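Local atomic coordinates of mosquitocidal toxin (Lysinibacillus sphaericus, PDB entry 2VSE), a protein that probably kills mosquito larvae by ADP-ribosylating proteins of target cells, with ricin-B-like lectin domains that probably bind glycans accompanying its enzyme domain. Residues Ser271-Lys276 / Trp309-Asp314; Tyr780-Tyr785 / Ile793-Phe798; Arg605-Arg610 / Trp641-Gln646; Lys463-Lys468 / Trp499-Asn504. All blocks are in the same frame, centred on the assembly; numbering follows the deposited sequence.

All four contacts are antiparallel strand pairs, and all are largely buried. Each belongs to a different ricin-B-like or trefoil region, and no strand serves two contacts. Contacts 1, 3 and 4 are close relatives: a tyrosine pairs with a tryptophan, an isoleucine reaches the tryptophan, and the strand directions are 109-119° apart. Ile311, Pro643 and Ile501 take equivalent places beside the tyrosine. Contact 2 is a true hairpin, closer to antiparallel, longer in its pairing and alone in having a salt bridge across it. Contact 4 includes an exposed lysine. Contacts 1 and 4 are neighbours, their nearest atoms about 7 Å apart; contacts 1 and 2 lie about 66 Å apart between centres.

Contact 1. Residues Ser271-Lys276 / Trp309-Asp314; sequences SEYQIK and WNIKYD
Tyr273 and Ile311 pack at about a right angle, the isoleucine laying its CD1 against the ring at CD2, 3.8 Å away. The tyrosine's chi1 of -64° sets CG beside its own backbone N and anti to the carbonyl carbon, which brings the CD2 side of the ring to the branched chain of Ile311. Its hydroxyl continues past the pair to the carbonyl of Gln269. Further along, Ile275 and Trp309 repeat the crossed arrangement with the roles of the strands exchanged: the aliphatic tip now comes from 271-276, and Ile275 CD1 meets Trp309 CD1 at 4.1 Å. The indole NH is used by the carbonyl of Val285. Tyrosine and tryptophan suit these places because each sets ring carbons against an isoleucine while a polar group reaches a backbone carbonyl.

On the face that bears Glu272 and Asn310, Asn310 ND2 stands 3.5 Å from Glu272 CB. The extended Glu272 chain carries its carboxylate away to Thr411 and Tyr413. Backbone bonds tie Tyr273 to Trp309 in both directions, and Ile311 N adds a bond to Ser271 O. Trp309 belongs to the Gln-x-Trp signature of ricin-type beta-trefoils.

The chemistry is divided: main-chain bonds fix the strand alignment, isoleucine methyls and aromatic rings pack on one face of the pair, and the Tyr273 hydroxyl, Glu272 carboxylate and Trp309 indole NH find partners beyond it.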
# COMPACT_ATOMS: atom_id res chain seq x y z
N SER A 271 13.77 26.67 6.10
CA SER A 271 12.85 26.30 5.03
C SER A 271 11.54 27.08 5.07
O SER A 271 11.38 28.00 5.85
CB SER A 271 12.55 24.80 5.03
OG SER A 271 12.21 24.37 3.73
N GLU A 272 10.61 26.68 4.20
CA GLU A 272 9.29 27.28 4.17
C GLU A 272 8.36 26.57 5.14
O GLU A 272 8.22 25.35 5.11
CB GLU A 272 8.72 27.21 2.76
CG GLU A 272 7.41 27.92 2.61
CD GLU A 272 6.87 27.79 1.22
OE1 GLU A 272 6.58 26.66 0.80
OE2 GLU A 272 6.75 28.83 0.55
N TYR A 273 7.72 27.36 6.00
CA TYR A 273 6.82 26.85 7.01
C TYR A 273 5.54 27.66 7.05
O TYR A 273 5.48 28.79 6.54
CB TYR A 273 7.47 26.96 8.39
CG TYR A 273 8.71 26.11 8.58
CD1 TYR A 273 8.61 24.77 8.99
CD2 TYR A 273 9.98 26.65 8.40
CE1 TYR A 273 9.74 23.99 9.18
CE2 TYR A 273 11.12 25.88 8.58
CZ TYR A 273 10.99 24.55 8.97
OH TYR A 273 12.12 23.78 9.16
N GLN A 274 4.51 27.09 7.67
CA GLN A 274 3.37 27.85 8.15
C GLN A 274 3.39 27.86 9.68
O GLN A 274 3.81 26.88 10.31
CB GLN A 274 2.06 27.28 7.65
CG GLN A 274 1.81 27.54 6.20
CD GLN A 274 0.35 27.40 5.86
OE1 GLN A 274 -0.19 26.29 5.83
NE2 GLN A 274 -0.31 28.53 5.61
N ILE A 275 2.95 28.97 10.27
CA ILE A 275 2.88 29.09 11.72
C ILE A 275 1.41 29.11 12.16
O ILE A 275 0.66 30.04 11.83
CB ILE A 275 3.68 30.32 12.22
CG1 ILE A 275 5.09 30.31 11.62
CG2 ILE A 275 3.78 30.32 13.72
CD1 ILE A 275 5.82 31.65 11.65
N LYS A 276 1.02 28.08 12.90
CA LYS A 276 -0.38 27.87 13.28
C LYS A 276 -0.56 28.03 14.78
O LYS A 276 0.24 27.51 15.56
CB LYS A 276 -0.83 26.45 12.92
CG LYS A 276 -0.59 26.06 11.48
CD LYS A 276 -1.33 24.79 11.16
CE LYS A 276 -1.23 24.46 9.68
NZ LYS A 276 -1.87 23.15 9.42
N TRP A 309 6.09 31.51 5.55
CA TRP A 309 7.27 32.24 5.99
C TRP A 309 8.49 31.37 5.82
O TRP A 309 8.44 30.15 6.05
CB TRP A 309 7.14 32.65 7.47
CG TRP A 309 5.90 33.43 7.76
CD1 TRP A 309 4.65 32.93 7.97
CD2 TRP A 309 5.79 34.85 7.86
NE1 TRP A 309 3.76 33.96 8.19
CE2 TRP A 309 4.43 35.15 8.12
CE3 TRP A 309 6.70 35.91 7.74
CZ2 TRP A 309 3.96 36.47 8.28
CZ3 TRP A 309 6.23 37.23 7.89
CH2 TRP A 309 4.87 37.49 8.16
N ASN A 310 9.58 31.99 5.37
CA ASN A 310 10.88 31.35 5.37
C ASN A 310 11.55 31.61 6.70
O ASN A 310 11.80 32.76 7.05
CB ASN A 310 11.76 31.86 4.24
CG ASN A 310 11.47 31.18 2.91
OD1 ASN A 310 11.79 31.72 1.85
ND2 ASN A 310 10.88 29.98 2.96
N ILE A 311 11.82 30.54 7.44
CA ILE A 311 12.47 30.71 8.74
C ILE A 311 13.95 30.46 8.54
O ILE A 311 14.34 29.45 7.95
CB ILE A 311 11.86 29.78 9.82
CG1 ILE A 311 10.38 30.13 10.03
CG2 ILE A 311 12.64 29.89 11.13
CD1 ILE A 311 9.67 29.28 11.06
N LYS A 312 14.77 31.41 9.00
CA LYS A 312 16.22 31.36 8.80
C LYS A 312 16.92 31.54 10.13
O LYS A 312 16.72 32.55 10.82
CB LYS A 312 16.66 32.47 7.84
CG LYS A 312 18.07 32.30 7.31
CD LYS A 312 18.62 33.62 6.76
CE LYS A 312 19.94 33.41 6.01
NZ LYS A 312 19.80 32.38 4.92
N TYR A 313 17.75 30.56 10.48
CA TYR A 313 18.47 30.53 11.75
C TYR A 313 19.79 31.30 11.68
O TYR A 313 20.50 31.27 10.67
CB TYR A 313 18.75 29.09 12.14
CG TYR A 313 19.45 28.87 13.47
CD1 TYR A 313 18.95 29.40 14.66
CD2 TYR A 313 20.60 28.07 13.54
CE1 TYR A 313 19.59 29.16 15.88
CE2 TYR A 313 21.25 27.82 14.76
CZ TYR A 313 20.73 28.37 15.92
OH TYR A 313 21.36 28.13 17.11
N ASP A 314 20.12 31.98 12.78
CA ASP A 314 21.41 32.61 12.95
C ASP A 314 22.16 31.89 14.07
O ASP A 314 21.70 31.87 15.22
CB ASP A 314 21.22 34.09 13.25
CG ASP A 314 22.52 34.88 13.19
OD1 ASP A 314 23.43 34.60 14.00
OD2 ASP A 314 22.61 35.79 12.34

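Contact 2. Residues Tyr780-Tyr785 / Ile793-Phe798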
# COMPACT_ATOMS: atom_id res chain seq x y z
N TYR A 780 1.95 -38.07 -11.47
CA TYR A 780 1.82 -36.62 -11.47
C TYR A 780 0.63 -36.16 -10.67
O TYR A 780 -0.42 -36.78 -10.70
CB TYR A 780 1.75 -36.07 -12.89
CG TYR A 780 3.11 -35.95 -13.51
CD1 TYR A 780 3.93 -34.85 -13.25
CD2 TYR A 780 3.61 -36.96 -14.35
CE1 TYR A 780 5.19 -34.75 -13.79
CE2 TYR A 780 4.86 -36.87 -14.91
CZ TYR A 780 5.65 -35.76 -14.63
OH TYR A 780 6.90 -35.67 -15.18
N TRP A 781 0.79 -35.07 -9.93
CA TRP A 781 -0.27 -34.59 -9.05
C TRP A 781 -0.40 -33.07 -9.21
O TRP A 781 0.61 -32.35 -9.30
CB TRP A 781 0.05 -34.95 -7.60
CG TRP A 781 0.27 -36.45 -7.43
CD1 TRP A 781 1.44 -37.13 -7.60
CD2 TRP A 781 -0.72 -37.44 -7.11
NE1 TRP A 781 1.24 -38.47 -7.41
CE2 TRP A 781 -0.07 -38.69 -7.10
CE3 TRP A 781 -2.09 -37.39 -6.82
CZ2 TRP A 781 -0.73 -39.89 -6.81
CZ3 TRP A 781 -2.76 -38.59 -6.54
CH2 TRP A 781 -2.08 -39.81 -6.53
N TYR A 782 -1.64 -32.59 -9.29
CA TYR A 782 -1.90 -31.16 -9.21
C TYR A 782 -2.06 -30.82 -7.73
O TYR A 782 -2.71 -31.57 -6.97
CB TYR A 782 -3.18 -30.78 -9.95
CG TYR A 782 -3.17 -31.19 -11.40
CD1 TYR A 782 -2.46 -30.44 -12.36
CD2 TYR A 782 -3.86 -32.32 -11.82
CE1 TYR A 782 -2.46 -30.83 -13.70
CE2 TYR A 782 -3.86 -32.70 -13.14
CZ TYR A 782 -3.17 -31.97 -14.07
OH TYR A 782 -3.21 -32.38 -15.38
N VAL A 783 -1.45 -29.71 -7.34
CA VAL A 783 -1.60 -29.20 -5.99
C VAL A 783 -2.40 -27.90 -6.07
O VAL A 783 -1.95 -26.91 -6.61
CB VAL A 783 -0.21 -29.04 -5.32
CG1 VAL A 783 -0.32 -28.54 -3.91
CG2 VAL A 783 0.54 -30.36 -5.35
N GLU A 784 -3.62 -27.92 -5.55
CA GLU A 784 -4.58 -26.84 -5.79
C GLU A 784 -5.02 -26.24 -4.48
O GLU A 784 -5.53 -26.95 -3.62
CB GLU A 784 -5.79 -27.36 -6.56
CG GLU A 784 -5.44 -28.08 -7.87
CD GLU A 784 -6.63 -28.80 -8.54
OE1 GLU A 784 -7.68 -29.02 -7.90
OE2 GLU A 784 -6.50 -29.13 -9.75
N TYR A 785 -4.80 -24.93 -4.32
CA TYR A 785 -5.24 -24.24 -3.14
C TYR A 785 -6.75 -24.01 -3.19
O TYR A 785 -7.27 -23.55 -4.21
CB TYR A 785 -4.51 -22.90 -2.97
CG TYR A 785 -4.85 -22.24 -1.64
CD1 TYR A 785 -4.45 -22.82 -0.43
CD2 TYR A 785 -5.62 -21.09 -1.59
CE1 TYR A 785 -4.77 -22.25 0.80
CE2 TYR A 785 -5.96 -20.51 -0.36
CZ TYR A 785 -5.52 -21.10 0.83
OH TYR A 785 -5.82 -20.56 2.04
N ILE A 793 -5.68 -29.30 -2.24
CA ILE A 793 -6.12 -30.56 -2.77
C ILE A 793 -4.93 -31.06 -3.55
O ILE A 793 -4.23 -30.27 -4.20
CB ILE A 793 -7.26 -30.36 -3.80
CG1 ILE A 793 -8.50 -29.75 -3.18
CG2 ILE A 793 -7.66 -31.67 -4.41
CD1 ILE A 793 -9.36 -28.99 -4.24
N ILE A 794 -4.73 -32.37 -3.50
CA ILE A 794 -3.72 -33.02 -4.28
C ILE A 794 -4.44 -34.01 -5.18
O ILE A 794 -4.90 -35.06 -4.72
CB ILE A 794 -2.70 -33.75 -3.39
CG1 ILE A 794 -2.08 -32.77 -2.38
CG2 ILE A 794 -1.66 -34.44 -4.25
CD1 ILE A 794 -1.26 -33.42 -1.26
N ARG A 795 -4.53 -33.65 -6.46
CA ARG A 795 -5.36 -34.33 -7.43
C ARG A 795 -4.49 -35.03 -8.47
O ARG A 795 -3.53 -34.45 -8.97
CB ARG A 795 -6.25 -33.29 -8.09
CG ARG A 795 -7.12 -33.76 -9.22
CD ARG A 795 -7.65 -32.53 -9.95
NE ARG A 795 -8.37 -31.63 -9.05
CZ ARG A 795 -9.58 -31.88 -8.55
NH1 ARG A 795 -10.22 -33.02 -8.85
NH2 ARG A 795 -10.15 -31.00 -7.74
N ASN A 796 -4.85 -36.27 -8.80
CA ASN A 796 -4.07 -37.04 -9.74
C ASN A 796 -4.17 -36.50 -11.16
O ASN A 796 -5.22 -35.99 -11.54
CB ASN A 796 -4.52 -38.49 -9.71
CG ASN A 796 -3.60 -39.38 -10.49
OD1 ASN A 796 -3.98 -39.95 -11.50
ND2 ASN A 796 -2.34 -39.48 -10.04
N ALA A 797 -3.10 -36.64 -11.94
CA ALA A 797 -3.08 -36.16 -13.32
C ALA A 797 -3.59 -37.21 -14.33
O ALA A 797 -4.05 -36.87 -15.43
CB ALA A 797 -1.70 -35.69 -13.68
N PHE A 798 -3.50 -38.49 -13.98
CA PHE A 798 -3.95 -39.53 -14.88
C PHE A 798 -5.47 -39.50 -14.98
O PHE A 798 -6.05 -39.60 -16.06
CB PHE A 798 -3.48 -40.92 -14.42
CG PHE A 798 -3.94 -42.03 -15.33
CD1 PHE A 798 -3.26 -42.31 -16.52
CD2 PHE A 798 -5.07 -42.78 -15.01
CE1 PHE A 798 -3.70 -43.33 -17.40
CE2 PHE A 798 -5.51 -43.80 -15.86
CZ PHE A 798 -4.82 -44.08 -17.06
O HOH W 1 -4.27 -34.51 -16.49
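Glu784, the residue most covered by the opposite strand, reaches across to Arg795 and is gripped side-on. Both NE and NH2 of the arginine donate to the single oxygen OE1, from NE at 2.9 Å and from NH2 at 3.2 Å. OE1 lies in the guanidinium plane, but the carboxylate is turned 39° from that plane, and NE meets OE1 from above the carboxylate. A bend at chi3 (-56°) turns NE of Arg795 toward Glu784. Two ionic ends suit this buried place because each has further partners: Glu784 OE2 takes the hydroxyl of Tyr590, while Arg795 NH2 forms a salt bridge with Asp571 and NH1 bonds to the carbonyl of Thr800. The arginine probably offsets part of the negative charge of the two acids.

Strands 780-786 and 791-796 form a beta hairpin in the C-terminal ricin-B-like lectin region, of beta-trefoil type, and two-way backbone bonds link Tyr782 with Arg795 and Glu784 with Ile793. On the Glu784 side of this hairpin, Tyr782 rests its CE2 on Ala797, 3.7 Å from CB, where a small methyl leaves room for a broad ring. A water in the ring plane lies 2.6 Å from Tyr782 OH and donates to Ala797 O.

Trp781 occupies the other face. Asn796 places its ND2 3.4 Å above the indole plane, toward the rim, with the amide and ring planes 67° apart, while Ile794 CG2 touches Trp781 CB at 3.8 Å. The indole NE1 bonds to the carbonyl of Leu757, and Asn796 ND2 bonds to that of Arg778.

Contact 3. Residues Arg605-Arg610 / Trp641-Gln646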
# COMPACT_ATOMS: atom_id res chain seq x y z
N ARG A 605 -7.37 -0.34 -22.38
CA ARG A 605 -7.18 -0.53 -20.94
C ARG A 605 -8.02 -1.68 -20.42
O ARG A 605 -8.71 -1.57 -19.41
CB ARG A 605 -7.44 0.77 -20.17
CG ARG A 605 -6.48 1.87 -20.54
CD ARG A 605 -6.96 3.21 -20.08
NE ARG A 605 -6.02 4.25 -20.48
CZ ARG A 605 -6.30 5.24 -21.32
NH1 ARG A 605 -7.50 5.37 -21.86
NH2 ARG A 605 -5.35 6.13 -21.61
N ALA A 606 -7.97 -2.79 -21.15
CA ALA A 606 -8.76 -3.97 -20.86
C ALA A 606 -8.05 -5.19 -21.44
O ALA A 606 -7.07 -5.05 -22.19
CB ALA A 606 -10.16 -3.83 -21.47
N TYR A 607 -8.54 -6.38 -21.09
CA TYR A 607 -7.88 -7.62 -21.47
C TYR A 607 -8.62 -8.40 -22.54
O TYR A 607 -9.86 -8.44 -22.57
CB TYR A 607 -7.67 -8.53 -20.26
CG TYR A 607 -6.69 -7.99 -19.25
CD1 TYR A 607 -5.39 -8.49 -19.17
CD2 TYR A 607 -7.06 -6.97 -18.37
CE1 TYR A 607 -4.49 -7.99 -18.23
CE2 TYR A 607 -6.17 -6.46 -17.44
CZ TYR A 607 -4.89 -6.97 -17.38
OH TYR A 607 -4.01 -6.47 -16.45
N LYS A 608 -7.85 -9.05 -23.40
CA LYS A 608 -8.38 -10.05 -24.31
C LYS A 608 -8.09 -11.43 -23.74
O LYS A 608 -6.97 -11.71 -23.31
CB LYS A 608 -7.78 -9.92 -25.71
CG LYS A 608 -8.63 -10.57 -26.79
CD LYS A 608 -8.43 -9.93 -28.15
CE LYS A 608 -9.50 -10.39 -29.11
NZ LYS A 608 -9.26 -9.89 -30.48
N ILE A 609 -9.12 -12.27 -23.74
CA ILE A 609 -9.07 -13.62 -23.19
C ILE A 609 -9.27 -14.61 -24.34
O ILE A 609 -10.40 -14.97 -24.70
CB ILE A 609 -10.14 -13.79 -22.11
CG1 ILE A 609 -9.92 -12.75 -21.00
CG2 ILE A 609 -10.13 -15.22 -21.56
CD1 ILE A 609 -11.09 -12.54 -20.07
N ARG A 610 -8.16 -15.03 -24.93
CA ARG A 610 -8.18 -15.92 -26.09
C ARG A 610 -7.99 -17.36 -25.63
O ARG A 610 -7.19 -17.63 -24.74
CB ARG A 610 -7.07 -15.53 -27.08
CG ARG A 610 -7.09 -14.06 -27.52
CD ARG A 610 -5.98 -13.72 -28.50
NE ARG A 610 -6.23 -14.36 -29.79
CZ ARG A 610 -6.63 -13.73 -30.89
NH1 ARG A 610 -6.83 -12.42 -30.91
NH2 ARG A 610 -6.84 -14.43 -32.00
N TRP A 641 -12.16 -7.20 -21.40
CA TRP A 641 -12.61 -7.31 -20.02
C TRP A 641 -11.71 -6.62 -19.02
O TRP A 641 -10.49 -6.59 -19.20
CB TRP A 641 -12.80 -8.78 -19.66
CG TRP A 641 -13.65 -9.51 -20.65
CD1 TRP A 641 -13.24 -10.10 -21.81
CD2 TRP A 641 -15.07 -9.71 -20.59
NE1 TRP A 641 -14.31 -10.66 -22.46
CE2 TRP A 641 -15.44 -10.44 -21.73
CE3 TRP A 641 -16.05 -9.34 -19.66
CZ2 TRP A 641 -16.76 -10.81 -21.98
CZ3 TRP A 641 -17.36 -9.70 -19.91
CH2 TRP A 641 -17.70 -10.44 -21.06
N ILE A 642 -12.33 -6.06 -17.99
CA ILE A 642 -11.64 -5.32 -16.93
C ILE A 642 -11.78 -6.13 -15.65
O ILE A 642 -12.88 -6.23 -15.11
CB ILE A 642 -12.29 -3.94 -16.71
CG1 ILE A 642 -12.46 -3.19 -18.03
CG2 ILE A 642 -11.48 -3.14 -15.70
CD1 ILE A 642 -13.53 -2.08 -17.98
N PRO A 643 -10.68 -6.73 -15.20
CA PRO A 643 -10.63 -7.51 -13.95
C PRO A 643 -10.61 -6.60 -12.73
O PRO A 643 -9.77 -5.73 -12.63
CB PRO A 643 -9.31 -8.29 -14.07
CG PRO A 643 -8.82 -8.07 -15.52
CD PRO A 643 -9.39 -6.76 -15.91
N ILE A 644 -11.55 -6.81 -11.81
CA ILE A 644 -11.63 -6.03 -10.60
C ILE A 644 -11.49 -6.96 -9.41
O ILE A 644 -12.37 -7.80 -9.16
CB ILE A 644 -12.94 -5.19 -10.55
CG1 ILE A 644 -12.78 -3.87 -11.31
CG2 ILE A 644 -13.29 -4.80 -9.13
CD1 ILE A 644 -13.14 -3.93 -12.75
N LEU A 645 -10.36 -6.84 -8.72
CA LEU A 645 -10.07 -7.58 -7.49
C LEU A 645 -11.18 -7.43 -6.42
O LEU A 645 -11.60 -6.32 -6.08
CB LEU A 645 -8.73 -7.11 -6.93
CG LEU A 645 -8.16 -7.85 -5.72
CD1 LEU A 645 -7.91 -9.35 -6.01
CD2 LEU A 645 -6.94 -7.16 -5.23
N GLN A 646 -11.63 -8.57 -5.89
CA GLN A 646 -12.62 -8.59 -4.80
C GLN A 646 -11.92 -8.81 -3.46
O GLN A 646 -10.77 -9.24 -3.43
CB GLN A 646 -13.68 -9.66 -5.07
CG GLN A 646 -14.37 -9.55 -6.45
CD GLN A 646 -15.19 -8.26 -6.61
OE1 GLN A 646 -16.22 -8.08 -5.95
NE2 GLN A 646 -14.72 -7.37 -7.48
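Tyr607 leans on the strand that carries Trp641, and its side chain touches that strand along much of its length. CB starts 3.6 Å from Trp641 O, the same carbonyl that accepts the backbone bond from Tyr607 N at 2.7 Å. CG, placed beside the backbone N by a chi1 of -67°, stays near this oxygen, which sits in the plane of the ring at its edge. One step out, CD2 meets Pro643 CD at 3.4 Å, and CE2 keeps touch with both CD and CG of the proline. The two side chains cross at about a right angle. Proline suits the place because it offers a compact, rigid hydrocarbon surface; the pair has no backbone bond at Pro643, so the missing N-H costs none there. At the tip, OH leaves the contact and bonds to the carbonyl of Ile557.

Beyond the tyrosine, Ile609 points CD1 at Trp641 CD1, 3.7 Å away, again with the side chains crossed. The indole NE1 is satisfied by Leu619 O, and the indole ring meets Phe663 edge-to-face. Trp641 N returns a bond to Tyr607 O at 2.9 Å, completing the single bridged pair; the strand directions are 109° apart, far from antiparallel. On the other side of the strand, Ala606 CB lies against Ile642 CG1.

Arg605 and Ala606 form a G1 bulge opposite Asn601. Trp641 closes a Gln-x-Trp signature, characteristic of the ricin-type beta-trefoil.

Contact 4. Residues Lys463-Lys468 / Trp499-Asn504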
# COMPACT_ATOMS: atom_id res chain seq x y z
N LYS A 463 4.15 23.43 -7.95
CA LYS A 463 3.89 22.61 -6.77
C LYS A 463 2.41 22.26 -6.69
O LYS A 463 1.85 22.21 -5.60
CB LYS A 463 4.28 23.31 -5.46
CG LYS A 463 5.52 24.17 -5.49
CD LYS A 463 6.77 23.39 -5.23
CE LYS A 463 7.94 24.34 -5.22
NZ LYS A 463 9.21 23.60 -5.16
N ALA A 464 1.79 22.04 -7.85
CA ALA A 464 0.36 21.72 -7.92
C ALA A 464 0.09 20.67 -8.99
O ALA A 464 0.98 20.33 -9.77
CB ALA A 464 -0.44 22.95 -8.18
N TYR A 465 -1.14 20.16 -9.03
CA TYR A 465 -1.46 19.02 -9.89
C TYR A 465 -2.41 19.38 -11.01
O TYR A 465 -3.40 20.10 -10.79
CB TYR A 465 -2.10 17.90 -9.08
CG TYR A 465 -1.17 17.19 -8.13
CD1 TYR A 465 -0.60 15.96 -8.48
CD2 TYR A 465 -0.87 17.73 -6.88
CE1 TYR A 465 0.24 15.29 -7.60
CE2 TYR A 465 -0.03 17.07 -6.00
CZ TYR A 465 0.53 15.85 -6.36
OH TYR A 465 1.36 15.19 -5.49
N LYS A 466 -2.13 18.87 -12.20
CA LYS A 466 -3.16 18.79 -13.23
C LYS A 466 -3.92 17.46 -13.04
O LYS A 466 -3.31 16.41 -12.85
CB LYS A 466 -2.58 18.93 -14.64
CG LYS A 466 -3.54 19.59 -15.61
CD LYS A 466 -2.84 20.13 -16.85
CE LYS A 466 -3.73 21.06 -17.64
NZ LYS A 466 -3.35 21.16 -19.09
N ILE A 467 -5.25 17.55 -13.07
CA ILE A 467 -6.12 16.38 -12.93
C ILE A 467 -6.77 16.12 -14.28
O ILE A 467 -7.75 16.77 -14.65
CB ILE A 467 -7.18 16.59 -11.84
CG1 ILE A 467 -6.50 16.94 -10.50
CG2 ILE A 467 -8.03 15.33 -11.68
CD1 ILE A 467 -7.43 17.49 -9.45
N LYS A 468 -6.22 15.14 -14.99
CA LYS A 468 -6.54 14.91 -16.39
C LYS A 468 -7.40 13.69 -16.59
O LYS A 468 -7.14 12.62 -16.03
CB LYS A 468 -5.24 14.77 -17.21
CG LYS A 468 -4.36 16.03 -17.22
CD LYS A 468 -2.90 15.78 -17.64
CE LYS A 468 -2.73 15.58 -19.15
NZ LYS A 468 -3.32 16.70 -19.92
N TRP A 499 -4.20 22.21 -9.29
CA TRP A 499 -4.84 22.01 -8.00
C TRP A 499 -3.83 21.61 -6.93
O TRP A 499 -2.96 20.76 -7.15
CB TRP A 499 -5.94 20.95 -8.09
CG TRP A 499 -7.02 21.32 -9.07
CD1 TRP A 499 -7.02 21.07 -10.41
CD2 TRP A 499 -8.22 22.04 -8.80
NE1 TRP A 499 -8.14 21.59 -10.98
CE2 TRP A 499 -8.91 22.18 -10.02
CE3 TRP A 499 -8.79 22.58 -7.63
CZ2 TRP A 499 -10.14 22.84 -10.12
CZ3 TRP A 499 -10.01 23.24 -7.73
CH2 TRP A 499 -10.67 23.36 -8.97
N LEU A 500 -3.96 22.27 -5.79
CA LEU A 500 -3.15 22.01 -4.63
C LEU A 500 -3.88 20.95 -3.85
O LEU A 500 -5.05 21.14 -3.47
CB LEU A 500 -3.02 23.29 -3.79
CG LEU A 500 -2.21 24.45 -4.39
CD1 LEU A 500 -2.54 25.77 -3.70
CD2 LEU A 500 -0.71 24.16 -4.35
N ILE A 501 -3.21 19.81 -3.65
CA ILE A 501 -3.81 18.66 -3.01
C ILE A 501 -3.23 18.52 -1.60
O ILE A 501 -2.07 18.17 -1.42
CB ILE A 501 -3.63 17.38 -3.85
CG1 ILE A 501 -4.31 17.54 -5.22
CG2 ILE A 501 -4.23 16.20 -3.13
CD1 ILE A 501 -4.11 16.36 -6.20
N GLU A 502 -4.05 18.80 -0.60
CA GLU A 502 -3.59 18.86 0.77
C GLU A 502 -4.20 17.68 1.51
O GLU A 502 -5.40 17.42 1.40
CB GLU A 502 -4.03 20.17 1.42
CG GLU A 502 -3.78 21.40 0.54
CD GLU A 502 -4.47 22.66 1.03
OE1 GLU A 502 -5.53 22.59 1.68
OE2 GLU A 502 -3.96 23.76 0.73
N ARG A 503 -3.35 16.97 2.26
CA ARG A 503 -3.76 15.78 2.98
C ARG A 503 -4.27 16.15 4.36
O ARG A 503 -3.55 16.80 5.12
CB ARG A 503 -2.59 14.80 3.08
CG ARG A 503 -2.93 13.44 3.71
CD ARG A 503 -1.80 12.43 3.58
NE ARG A 503 -0.57 12.89 4.23
CZ ARG A 503 0.61 13.06 3.62
NH1 ARG A 503 0.75 12.81 2.33
NH2 ARG A 503 1.64 13.50 4.32
N ASN A 504 -5.49 15.72 4.68
CA ASN A 504 -6.05 15.91 6.02
C ASN A 504 -5.63 14.80 6.97
O ASN A 504 -5.03 13.82 6.54
CB ASN A 504 -7.57 16.01 5.96
CG ASN A 504 -8.03 17.20 5.17
OD1 ASN A 504 -7.51 18.31 5.33
ND2 ASN A 504 -9.00 16.99 4.29
O HOH W 2 -0.31 20.29 -3.85
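Ile501 pushes its terminal methyl onto one face of Tyr465, a CH-pi contact in which CD1 stands 3.9 Å from the ring centroid and 28° off the ring normal. The tip fits the angle where the ring joins its CB, touching CG and CD2 alike, both at 3.6 Å. The flat ring offers a broad floor and the unbranched end of isoleucine a slender knob. With chi1 at -70°, Tyr465 swings its ring beside the backbone N, so that Trp499 O comes to lie at the ring edge, in its plane, while Ile501 comes over one face.

Two residues on, the strands exchange roles. Ile467 now supplies the protruding methyl, which nestles where the indole of Trp499 meets its stem: Ile467 CD1 lies 3.7 Å from Trp499 CD1 and close to CG of the same ring. Tyr465 and Trp499 are joined by backbone bonds in both directions. The tryptophan completes a Gln-x-Trp signature of the ricin-B beta-trefoil, and its NE1 bonds to Leu477 O, just as Tyr465 OH bonds to Val416 O.

On the opposite side of the strand, Leu500 sends CD2 back over the G1 bulge that Lys463 and Ala464 form opposite Asn459. This methyl sits 3.5 Å from Lys463 O and 4.0 Å from Ala464 CB, the alanine being small enough to admit it. Where the strands separate, a water accepts from Ile501 N and reaches Lys463 O through a weak bond.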